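Local coordinates for DUF2018 family protein (Campylobacter jejuni subsp. jejuni, PDB 4NPX) that is of unknown function, belongs to the DUF2018 family and forms an all-helical dimer in this structure, at residues E97-N100 with D101-E105. Sequence-based numbering, arbitrary orientation.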
ATOM      1  N   GLU A  97       3.262  -8.869  12.559  1.00 40.83           N
ATOM      2  CA  GLU A  97       3.920  -7.803  13.365  1.00 39.66           C
ATOM      3  C   GLU A  97       4.121  -6.511  12.548  1.00 39.70           C
ATOM      4  O   GLU A  97       3.797  -5.401  13.032  1.00 39.17           O
ATOM      5  CB  GLU A  97       5.228  -8.336  13.945  1.00 43.11           C
ATOM      6  CG  GLU A  97       6.105  -7.293  14.648  1.00 47.64           C
ATOM      7  CD  GLU A  97       5.609  -6.848  16.002  1.00 51.64           C
ATOM      8  OE1 GLU A  97       4.750  -7.570  16.569  1.00 51.21           O
ATOM      9  OE2 GLU A  97       6.124  -5.783  16.507  1.00 52.76           O
ATOM     10  N   ARG A  98       4.703  -6.634  11.365  1.00 34.58           N
ATOM     11  CA  ARG A  98       4.911  -5.466  10.535  1.00 34.24           C
ATOM     12  C   ARG A  98       3.568  -4.866  10.056  1.00 35.20           C
ATOM     13  O   ARG A  98       3.469  -3.639   9.782  1.00 34.06           O
ATOM     14  CB  ARG A  98       5.776  -5.840   9.371  1.00 35.27           C
ATOM     15  CG  ARG A  98       7.248  -6.054   9.667  1.00 37.10           C
ATOM     16  CD  ARG A  98       7.964  -4.850  10.247  1.00 42.76           C
ATOM     17  NE  ARG A  98       7.780  -3.605   9.507  1.00 43.56           N
ATOM     18  CZ  ARG A  98       8.161  -2.420   9.956  1.00 58.16           C
ATOM     19  NH1 ARG A  98       8.890  -2.314  11.101  1.00 66.71           N
ATOM     20  NH2 ARG A  98       7.905  -1.346   9.214  1.00 64.15           N
ATOM     21  N   GLN A  99       2.518  -5.689   9.930  1.00 33.38           N
ATOM     22  CA  GLN A  99       1.276  -5.145   9.417  1.00 34.58           C
ATOM     23  C   GLN A  99       0.797  -4.109  10.471  1.00 38.15           C
ATOM     24  O   GLN A  99       0.270  -3.067  10.100  1.00 36.01           O
ATOM     25  CB  GLN A  99       0.223  -6.170   9.129  1.00 36.14           C
ATOM     26  CG  GLN A  99       0.377  -6.945   7.848  1.00 36.06           C
ATOM     27  CD  GLN A  99      -0.528  -8.098   7.757  1.00 39.46           C
ATOM     28  OE1 GLN A  99      -0.762  -8.823   8.734  1.00 38.05           O
ATOM     29  NE2 GLN A  99      -1.028  -8.345   6.564  1.00 39.73           N
ATOM     30  N   ASN A 100       0.863  -4.465  11.743  1.00 36.70           N
ATOM     31  CA  ASN A 100       0.481  -3.523  12.809  1.00 40.40           C
ATOM     32  C   ASN A 100       1.274  -2.252  12.802  1.00 40.61           C
ATOM     33  O   ASN A 100       0.699  -1.184  12.991  1.00 41.14           O
ATOM     34  CB  ASN A 100       0.522  -4.159  14.152  1.00 46.50           C
ATOM     35  CG  ASN A 100      -0.553  -5.250  14.271  1.00 58.91           C
ATOM     36  OD1 ASN A 100      -1.720  -5.106  13.779  1.00 53.95           O
ATOM     37  ND2 ASN A 100      -0.165  -6.364  14.829  1.00 61.60           N
ATOM     38  N   ASP A 101       2.568  -2.336  12.551  1.00 36.90           N
ATOM     39  CA  ASP A 101       3.382  -1.159  12.504  1.00 38.18           C
ATOM     40  C   ASP A 101       2.940  -0.252  11.343  1.00 35.24           C
ATOM     41  O   ASP A 101       2.933   0.973  11.502  1.00 39.99           O
ATOM     42  CB  ASP A 101       4.830  -1.546  12.256  1.00 39.56           C
ATOM     43  CG  ASP A 101       5.444  -2.403  13.346  1.00 41.65           C
ATOM     44  OD1 ASP A 101       5.074  -2.287  14.505  1.00 45.26           O
ATOM     45  OD2 ASP A 101       6.434  -3.105  13.037  1.00 43.32           O
ATOM     46  N   ILE A 102       2.559  -0.836  10.208  1.00 35.88           N
ATOM     47  CA  ILE A 102       2.100  -0.127   9.033  1.00 36.31           C
ATOM     48  C   ILE A 102       0.738   0.549   9.314  1.00 37.33           C
ATOM     49  O   ILE A 102       0.560   1.733   9.000  1.00 36.87           O
ATOM     50  CB  ILE A 102       2.067  -0.991   7.810  1.00 37.36           C
ATOM     51  CG1 ILE A 102       3.507  -1.289   7.303  1.00 40.54           C
ATOM     52  CG2 ILE A 102       1.341  -0.267   6.680  1.00 37.69           C
ATOM     53  CD1 ILE A 102       3.376  -2.208   6.107  1.00 43.73           C
ATOM     54  N   TYR A 103      -0.179  -0.165   9.940  1.00 38.15           N
ATOM     55  CA  TYR A 103      -1.448   0.433  10.367  1.00 37.25           C
ATOM     56  C   TYR A 103      -1.170   1.691  11.201  1.00 38.24           C
ATOM     57  O   TYR A 103      -1.761   2.738  10.953  1.00 38.44           O
ATOM     58  CB  TYR A 103      -2.343  -0.537  11.170  1.00 39.09           C
ATOM     59  CG  TYR A 103      -2.734  -1.787  10.412  1.00 37.73           C
ATOM     60  CD1 TYR A 103      -3.178  -1.734   9.093  1.00 41.26           C
ATOM     61  CD2 TYR A 103      -2.763  -2.998  11.037  1.00 39.73           C
ATOM     62  CE1 TYR A 103      -3.487  -2.888   8.378  1.00 39.94           C
ATOM     63  CE2 TYR A 103      -3.098  -4.170  10.328  1.00 41.23           C
ATOM     64  CZ  TYR A 103      -3.470  -4.102   8.991  1.00 40.27           C
ATOM     65  OH  TYR A 103      -3.840  -5.287   8.285  1.00 39.56           O
ATOM     66  N   ILE A 104      -0.310   1.571  12.215  1.00 39.91           N
ATOM     67  CA  ILE A 104       0.039   2.705  13.041  1.00 41.09           C
ATOM     68  C   ILE A 104       0.633   3.902  12.290  1.00 40.24           C
ATOM     69  O   ILE A 104       0.109   4.994  12.390  1.00 38.86           O
ATOM     70  CB  ILE A 104       0.955   2.247  14.198  1.00 41.96           C
ATOM     71  CG1 ILE A 104       0.163   1.267  15.051  1.00 42.70           C
ATOM     72  CG2 ILE A 104       1.369   3.439  15.007  1.00 46.17           C
ATOM     73  CD1 ILE A 104       0.965   0.510  16.086  1.00 47.73           C
ATOM     74  N   GLU A 105       1.657   3.642  11.499  1.00 40.21           N
ATOM     75  CA  GLU A 105       2.470   4.606  10.727  1.00 45.74           C
ATOM     76  C   GLU A 105       1.585   5.352   9.740  1.00 39.88           C
ATOM     77  O   GLU A 105       1.551   6.561   9.679  1.00 40.72           O
ATOM     78  CB  GLU A 105       3.550   3.853   9.846  1.00 48.69           C
ATOM     79  CG  GLU A 105       4.046   4.775   8.680  1.00 61.39           C
ATOM     80  CD  GLU A 105       4.283   4.152   7.300  1.00 61.00           C
ATOM     81  OE1 GLU A 105       4.088   2.927   7.076  1.00 61.06           O
ATOM     82  OE2 GLU A 105       4.663   4.944   6.384  1.00 78.55           O
TER
HETATM   83  O   HOH W   1      -3.278  -7.543   9.872  1.00 42.70           O
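R98 and D101, together with Q99, N100 and Y103, make local i to i+3 and i to i+4 contacts within the last helix, 92-111. The arginine chain bends at both chi2 and chi3 (-60° and -51°), which folds its guanidinium back over the D101 side chain. OD2 of D101 lies 3.2 Å from NH1 of R98 but well out of the guanidinium plane, so this salt bridge is one of charge with no N-H aimed at the oxygen. The carboxylate of E97 comes near the same aspartate, its OE2 4.2 Å from D101 OD1, an approach of like charges that R98, paired with D101 OD2, may partly offset. Regular alpha-helical bonding runs beneath these groups: I104 N donates to N100 O at 3.0 Å, whereas the D101 N to E97 O bond is weak. The carbonyl of Q99 accepts from Y103 N at 2.9 Å and also sits over one face of the Y103 ring, offset toward the rim. N100 OD1 meets that ring at its edge, 3.6 Å from CD2, with amide and ring planes 55° apart. Further out, a water lies 2.8 Å from Y103 OH and donates a weak hydrogen bond to Q99 OE1. Helix 40-49 packs on this side through P40 and K41, while I68 of the second subunit packs against R98, Q99 and I102.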